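Alanine racemase, biosynthetic (PDB 6A2F) is a two-domain, pyridoxal-phosphate-dependent enzyme of the alanine racemase family, pairing a TIM-type barrel with a mainly beta C-terminal domain in a two-chain assembly. Local coordinates at residues 195-200 with 208-213; 217-222 with 226-231; 331-336 with 342-347. All coordinates share one frame; numbering follows the deposited sequence.

Interaction 1: residues 195-200 with 208-213; sequences AAVLTI and LRPGIM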
# COMPACT_ATOMS: atom_id res chain seq x y z
N ALA A 195 -14.36 17.77 3.91
CA ALA A 195 -14.58 18.33 5.24
C ALA A 195 -15.33 19.65 5.16
O ALA A 195 -16.37 19.82 5.81
CB ALA A 195 -13.25 18.49 5.96
N ALA A 196 -14.82 20.57 4.35
CA ALA A 196 -15.41 21.90 4.22
C ALA A 196 -16.74 21.89 3.48
O ALA A 196 -17.61 22.70 3.77
CB ALA A 196 -14.43 22.86 3.56
N VAL A 197 -16.89 20.96 2.52
CA VAL A 197 -18.14 20.83 1.76
C VAL A 197 -19.30 20.56 2.72
O VAL A 197 -20.43 21.02 2.50
CB VAL A 197 -18.07 19.72 0.69
CG1 VAL A 197 -19.45 19.33 0.18
CG2 VAL A 197 -17.19 20.15 -0.47
N LEU A 198 -19.02 19.82 3.78
CA LEU A 198 -20.04 19.43 4.74
C LEU A 198 -20.21 20.41 5.90
O LEU A 198 -21.28 20.46 6.50
CB LEU A 198 -19.77 18.01 5.26
CG LEU A 198 -20.04 16.85 4.30
CD1 LEU A 198 -19.19 15.64 4.68
CD2 LEU A 198 -21.52 16.49 4.26
N THR A 199 -19.17 21.17 6.22
CA THR A 199 -19.18 21.96 7.46
C THR A 199 -18.84 23.45 7.35
O THR A 199 -19.15 24.21 8.27
CB THR A 199 -18.30 21.31 8.55
OG1 THR A 199 -16.95 21.22 8.08
CG2 THR A 199 -18.82 19.91 8.91
N ILE A 200 -18.19 23.87 6.26
CA ILE A 200 -17.79 25.28 6.09
C ILE A 200 -18.43 25.92 4.85
O ILE A 200 -17.74 26.13 3.84
CB ILE A 200 -16.24 25.47 6.00
CG1 ILE A 200 -15.46 24.42 6.82
CG2 ILE A 200 -15.84 26.89 6.36
CD1 ILE A 200 -15.67 24.45 8.32
N LEU A 208 -16.57 23.18 -5.59
CA LEU A 208 -16.26 22.27 -4.49
C LEU A 208 -15.25 21.24 -4.96
O LEU A 208 -15.17 20.94 -6.16
CB LEU A 208 -17.54 21.56 -4.02
CG LEU A 208 -18.79 22.41 -3.73
CD1 LEU A 208 -19.98 21.50 -3.48
CD2 LEU A 208 -18.58 23.37 -2.57
N ARG A 209 -14.47 20.69 -4.04
CA ARG A 209 -13.51 19.64 -4.38
C ARG A 209 -13.66 18.43 -3.47
O ARG A 209 -12.74 18.12 -2.70
CB ARG A 209 -12.06 20.15 -4.32
CG ARG A 209 -11.81 21.44 -5.08
CD ARG A 209 -10.32 21.72 -5.22
NE ARG A 209 -9.61 21.70 -3.94
CZ ARG A 209 -9.48 22.75 -3.13
NH1 ARG A 209 -10.01 23.93 -3.44
NH2 ARG A 209 -8.80 22.62 -1.99
N PRO A 210 -14.82 17.74 -3.54
CA PRO A 210 -14.96 16.54 -2.72
C PRO A 210 -14.15 15.35 -3.24
O PRO A 210 -14.19 15.04 -4.43
CB PRO A 210 -16.46 16.24 -2.79
CG PRO A 210 -16.92 16.86 -4.06
CD PRO A 210 -16.07 18.08 -4.24
N GLY A 211 -13.39 14.74 -2.33
CA GLY A 211 -12.67 13.50 -2.58
C GLY A 211 -13.22 12.37 -1.72
O GLY A 211 -14.13 11.66 -2.13
N ILE A 212 -12.66 12.23 -0.52
CA ILE A 212 -12.95 11.10 0.37
C ILE A 212 -14.44 10.84 0.60
O ILE A 212 -14.87 9.68 0.65
CB ILE A 212 -12.17 11.22 1.71
CG1 ILE A 212 -12.20 9.91 2.51
CG2 ILE A 212 -12.66 12.40 2.54
CD1 ILE A 212 -11.34 8.80 1.94
N MET A 213 -15.24 11.91 0.71
CA MET A 213 -16.68 11.77 0.97
C MET A 213 -17.40 11.05 -0.17
O MET A 213 -18.43 10.40 0.06
CB MET A 213 -17.33 13.13 1.26
CG MET A 213 -17.59 14.01 0.05
SD MET A 213 -18.42 15.56 0.48
CE MET A 213 -20.08 14.99 0.82

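Interaction 2: residues 217-222 with 226-231; sequences STPLAD and AELGLK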
# COMPACT_ATOMS: atom_id res chain seq x y z
N SER A 217 -16.38 7.46 3.02
CA SER A 217 -15.52 7.54 4.18
C SER A 217 -15.60 8.96 4.72
O SER A 217 -15.49 9.92 3.95
CB SER A 217 -14.08 7.17 3.80
OG SER A 217 -13.16 7.49 4.83
N THR A 218 -15.81 9.09 6.03
CA THR A 218 -15.91 10.40 6.67
C THR A 218 -14.62 11.23 6.57
O THR A 218 -13.53 10.71 6.82
CB THR A 218 -16.35 10.32 8.15
OG1 THR A 218 -16.55 11.65 8.66
CG2 THR A 218 -15.30 9.62 9.02
N PRO A 219 -14.76 12.51 6.19
CA PRO A 219 -13.66 13.48 6.24
C PRO A 219 -13.50 14.15 7.61
O PRO A 219 -12.54 14.88 7.83
CB PRO A 219 -14.08 14.53 5.22
CG PRO A 219 -15.57 14.50 5.26
CD PRO A 219 -15.96 13.08 5.54
N LEU A 220 -14.45 13.91 8.51
CA LEU A 220 -14.52 14.63 9.78
C LEU A 220 -14.04 13.80 10.96
O LEU A 220 -14.18 12.57 10.97
CB LEU A 220 -15.95 15.13 10.04
CG LEU A 220 -16.66 15.90 8.92
CD1 LEU A 220 -18.12 16.13 9.29
CD2 LEU A 220 -15.97 17.23 8.62
N ALA A 221 -13.49 14.48 11.96
CA ALA A 221 -12.92 13.84 13.14
C ALA A 221 -13.97 13.29 14.11
O ALA A 221 -13.78 12.22 14.69
CB ALA A 221 -11.98 14.80 13.87
N ASP A 222 -15.07 14.02 14.27
CA ASP A 222 -16.07 13.65 15.28
C ASP A 222 -17.49 13.32 14.78
O ASP A 222 -18.42 13.17 15.58
CB ASP A 222 -16.09 14.68 16.43
CG ASP A 222 -15.99 16.11 15.95
OD1 ASP A 222 -14.85 16.61 15.78
OD2 ASP A 222 -17.05 16.73 15.74
N ALA A 226 -21.77 7.22 8.33
CA ALA A 226 -23.17 6.85 8.50
C ALA A 226 -24.02 8.02 9.00
O ALA A 226 -25.13 8.25 8.48
CB ALA A 226 -23.30 5.65 9.44
N GLU A 227 -23.50 8.76 9.99
CA GLU A 227 -24.18 9.94 10.54
C GLU A 227 -24.30 11.06 9.50
O GLU A 227 -25.19 11.91 9.60
CB GLU A 227 -23.45 10.47 11.78
CG GLU A 227 -23.46 9.54 12.99
CD GLU A 227 -22.58 10.03 14.13
OE1 GLU A 227 -23.04 9.96 15.30
OE2 GLU A 227 -21.45 10.50 13.87
N LEU A 228 -23.39 11.06 8.53
CA LEU A 228 -23.38 12.06 7.46
C LEU A 228 -24.18 11.62 6.22
O LEU A 228 -24.30 12.38 5.26
CB LEU A 228 -21.94 12.42 7.08
CG LEU A 228 -21.12 13.16 8.15
CD1 LEU A 228 -19.63 12.92 7.95
CD2 LEU A 228 -21.45 14.65 8.16
N GLY A 229 -24.71 10.41 6.27
CA GLY A 229 -25.51 9.87 5.17
C GLY A 229 -24.71 9.41 3.96
O GLY A 229 -25.25 9.32 2.86
N LEU A 230 -23.43 9.11 4.17
CA LEU A 230 -22.54 8.67 3.10
C LEU A 230 -22.51 7.14 2.99
O LEU A 230 -22.25 6.45 3.97
CB LEU A 230 -21.11 9.17 3.33
CG LEU A 230 -20.85 10.63 3.67
CD1 LEU A 230 -19.41 10.77 4.16
CD2 LEU A 230 -21.11 11.55 2.49
N LYS A 231 -22.77 6.63 1.78
CA LYS A 231 -22.76 5.19 1.53
C LYS A 231 -21.36 4.69 1.18
O LYS A 231 -20.72 5.23 0.27
CB LYS A 231 -23.74 4.83 0.42
CG LYS A 231 -25.20 5.10 0.78
CD LYS A 231 -26.12 4.61 -0.33
CE LYS A 231 -27.57 4.77 0.07
NZ LYS A 231 -28.48 4.37 -1.04

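Interaction 3: residues 331-336 with 342-347; sequences DEVARA and YELLSK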
# COMPACT_ATOMS: atom_id res chain seq x y z
N ASP A 331 -13.44 3.54 8.28
CA ASP A 331 -13.05 4.56 9.25
C ASP A 331 -12.78 3.99 10.64
O ASP A 331 -11.81 4.37 11.28
CB ASP A 331 -14.09 5.68 9.30
CG ASP A 331 -14.25 6.37 7.96
OD1 ASP A 331 -13.21 6.65 7.31
OD2 ASP A 331 -15.40 6.62 7.53
N GLU A 332 -13.63 3.06 11.08
CA GLU A 332 -13.41 2.40 12.37
C GLU A 332 -12.12 1.57 12.36
O GLU A 332 -11.32 1.66 13.29
CB GLU A 332 -14.60 1.52 12.77
CG GLU A 332 -14.62 1.15 14.25
CD GLU A 332 -15.57 0.01 14.59
OE1 GLU A 332 -16.65 -0.09 13.97
OE2 GLU A 332 -15.24 -0.80 15.49
N VAL A 333 -11.93 0.80 11.29
CA VAL A 333 -10.73 -0.04 11.15
C VAL A 333 -9.47 0.82 11.12
O VAL A 333 -8.49 0.51 11.80
CB VAL A 333 -10.81 -0.96 9.90
CG1 VAL A 333 -9.56 -1.83 9.79
CG2 VAL A 333 -12.04 -1.85 9.96
N ALA A 334 -9.51 1.89 10.34
CA ALA A 334 -8.40 2.84 10.24
C ALA A 334 -8.07 3.50 11.58
O ALA A 334 -6.90 3.69 11.91
CB ALA A 334 -8.70 3.89 9.19
N ARG A 335 -9.10 3.85 12.35
CA ARG A 335 -8.93 4.47 13.67
C ARG A 335 -8.21 3.51 14.62
O ARG A 335 -7.32 3.93 15.36
CB ARG A 335 -10.28 4.93 14.24
CG ARG A 335 -10.19 5.82 15.48
CD ARG A 335 -11.50 6.55 15.75
NE ARG A 335 -12.63 5.61 15.83
CZ ARG A 335 -13.09 5.06 16.96
NH1 ARG A 335 -14.12 4.21 16.91
NH2 ARG A 335 -12.54 5.36 18.14
N ALA A 336 -8.58 2.24 14.57
CA ALA A 336 -7.92 1.20 15.36
C ALA A 336 -6.45 1.02 14.95
O ALA A 336 -5.61 0.64 15.77
CB ALA A 336 -8.67 -0.11 15.24
N TYR A 342 -8.59 7.21 4.21
CA TYR A 342 -7.78 7.56 3.04
C TYR A 342 -6.73 6.49 2.74
O TYR A 342 -6.66 5.99 1.62
CB TYR A 342 -7.03 8.87 3.28
CG TYR A 342 -7.84 10.14 3.45
CD1 TYR A 342 -8.32 10.84 2.36
CD2 TYR A 342 -8.06 10.67 4.72
CE1 TYR A 342 -9.03 12.02 2.52
CE2 TYR A 342 -8.77 11.85 4.90
CZ TYR A 342 -9.25 12.52 3.80
OH TYR A 342 -9.96 13.69 3.98
N GLU A 343 -5.92 6.15 3.74
CA GLU A 343 -4.78 5.26 3.55
C GLU A 343 -5.20 3.84 3.21
O GLU A 343 -4.66 3.24 2.28
CB GLU A 343 -3.84 5.28 4.76
CG GLU A 343 -2.56 4.50 4.51
CD GLU A 343 -1.53 4.58 5.62
OE1 GLU A 343 -1.90 4.68 6.81
OE2 GLU A 343 -0.32 4.52 5.30
N LEU A 344 -6.16 3.31 3.96
CA LEU A 344 -6.63 1.95 3.75
C LEU A 344 -7.24 1.77 2.36
O LEU A 344 -6.92 0.80 1.67
CB LEU A 344 -7.64 1.54 4.83
CG LEU A 344 -7.10 0.91 6.12
CD1 LEU A 344 -6.06 1.78 6.81
CD2 LEU A 344 -8.25 0.61 7.08
N LEU A 345 -8.07 2.73 1.95
CA LEU A 345 -8.74 2.68 0.65
C LEU A 345 -7.77 2.82 -0.53
O LEU A 345 -7.80 2.01 -1.46
CB LEU A 345 -9.84 3.77 0.55
CG LEU A 345 -11.10 3.64 1.42
CD1 LEU A 345 -11.98 4.87 1.25
CD2 LEU A 345 -11.88 2.38 1.09
N SER A 346 -6.91 3.83 -0.48
CA SER A 346 -6.04 4.13 -1.62
C SER A 346 -4.84 3.19 -1.76
O SER A 346 -4.14 3.23 -2.77
CB SER A 346 -5.59 5.59 -1.59
OG SER A 346 -4.65 5.80 -0.56
N LYS A 347 -4.61 2.35 -0.76
CA LYS A 347 -3.47 1.42 -0.79
C LYS A 347 -3.83 -0.05 -1.05
O LYS A 347 -2.96 -0.92 -0.98
CB LYS A 347 -2.60 1.55 0.45
CG LYS A 347 -1.59 2.66 0.33
CD LYS A 347 -0.33 2.35 1.12
CE LYS A 347 -0.27 3.16 2.40
NZ LYS A 347 1.13 3.22 2.90

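Interaction 1: residues 195-200 with 208-213
Val197 and Leu198, near the end of helix 194-199, pack against Leu208 and Met213 in a contact made wholly of apolar groups. The two branches of Val197 divide the work. With CG1 anti to the backbone N (chi1 165°), that methyl faces Met213, its CG1 lying 3.9 Å from Met213 SD, while Val197 CG2 turns the other way to rest 3.8 Å from Leu208 CB. Both neighbours cross the valine at about a right angle. Leu198 meets Met213 differently, tip to tip: the Met213 chain bends at chi3 (-74°) and sets its CE 3.9 Å from Leu198 CG, nearly equidistant from the two leucine methyls. Leu19 of helix 10-22 touches both Leu198 and Met213.

Polar bonding stays within or outside the segments. Thr199 OG1 donates to Ala195 O over 2.7 Å, approaching from above the carbonyl plane, a bond that ties the threonine hydroxyl back onto its own helix. On the other segment Arg209 NE bonds N1 of the modified residue LLP at position 34, and Gly211 N and Ile212 N bond its phosphate oxygens. Arg209 is held in turn by Ser158, His159 and Ser190. The apolar seam joins helix 194-199 to the segment leaving strand 207-208; Arg209 and the two N-H groups, not the seam, reach the cofactor, held at the C-terminal ends of the barrel strands, as is characteristic of TIM-type alanine racemases.

Interaction 2: residues 217-222 with 226-231
Leu228 packs against both Thr218 and Leu220: its CD1 meets both, its CD2 Leu220. Leu228 CD1 lies 3.4 Å from Thr218 OG1, the two side chains crossing at about a right angle. Against Leu220 the approach is oblique: Leu220 CD1 sits 3.8 Å from both Leu228 CD1 and Leu228 CD2. Thr218 OG1, anti to the backbone N (chi1 -174°), also accepts from Leu220 N over 3.1 Å at an N-H...O angle of 159°. This is an ST turn, and the same hydroxyl is hydrogen-bonded to Leu223 O, so polar bonds fix the oxygen that the leucine methyl touches.

The other segment is shaped by a type I beta turn from Ala226 to Gly229, closed by Gly229 N to Ala226 O at 3.1 Å; both segments belong to the irregular connection from strand 207-208, in the N-terminal barrel domain, to strand 234-246. Beyond the turn Leu230 points its CD1 at the backbone, 4.0 Å from Ser217 O, and more loosely at the Pro219 ring, with CD1 4.4 Å from Pro219 CD. Leu19 of helix 10-22 also packs on Leu230. Toward solvent Asp222 pairs with Arg166 in a salt bridge, and Glu227 OE2 accepts from Ser224 N.

Interaction 3: residues 331-336 with 342-347
Two torsions of Leu344, chi1 at -88° and chi2 at 55°, carry its CD2 onto the backbone of the facing helix, while Val333, with CG1 anti to its N (chi1 -180°), offers that methyl to the same atom. Leu344 CD2 lies 3.7 Å from Ala334 N and 3.9 Å from Ala334 CB, where the small side chain lets the leucine come close to the main chain. Val333 CG1 stands 3.9 Å from Leu344 CD2, the valine crossing the leucine at about a right angle. Leu344 CD1 adds a contact with Ala334 CB.

Polar groups of segment 342-347 serve other partners. Tyr342 OH bonds a phosphate oxygen of the modified residue LLP at position 34, and the tyrosine touches the bound D-lysine. Ser346 N and OG reach Tyr342 O from opposite faces of its plane, a double grip on that carbonyl. Lys347 NZ forms a salt bridge with Glu343 OE2, 3.1 Å away, and bonds Tyr277 O of the second subunit.

Helices 330-336 and 341-346 are joined in the C-terminal domain by this small apolar contact, with Leu344 and Leu345 also touching Val330; Glu332 and Ala336 lean on Pro286 of strand 286-289, while the second helix borders the other subunit.

How the interactions relate
Interactions 1 and 3 are buried, whereas interaction 2 runs from buried residues out to solvent-exposed ones. All three rely on apolar contacts across their segments, but the settings differ: a helix against a segment leaving a strand, two irregular segments, and two helices. Ile212 of interaction 1 joins all of them, packing on Ser217 and Pro219 of interaction 2 and on Tyr342 and Leu345 of interaction 3. Polar chemistry ties interaction 2 to interaction 3, where the Asp331 carboxylate probably bonds Ser217 OG (OD1, 2.6 Å) and Thr218 N (OD2, 2.9 Å). Interactions 1 and 3 both supply groups that bond the cofactor phosphate, from different domains.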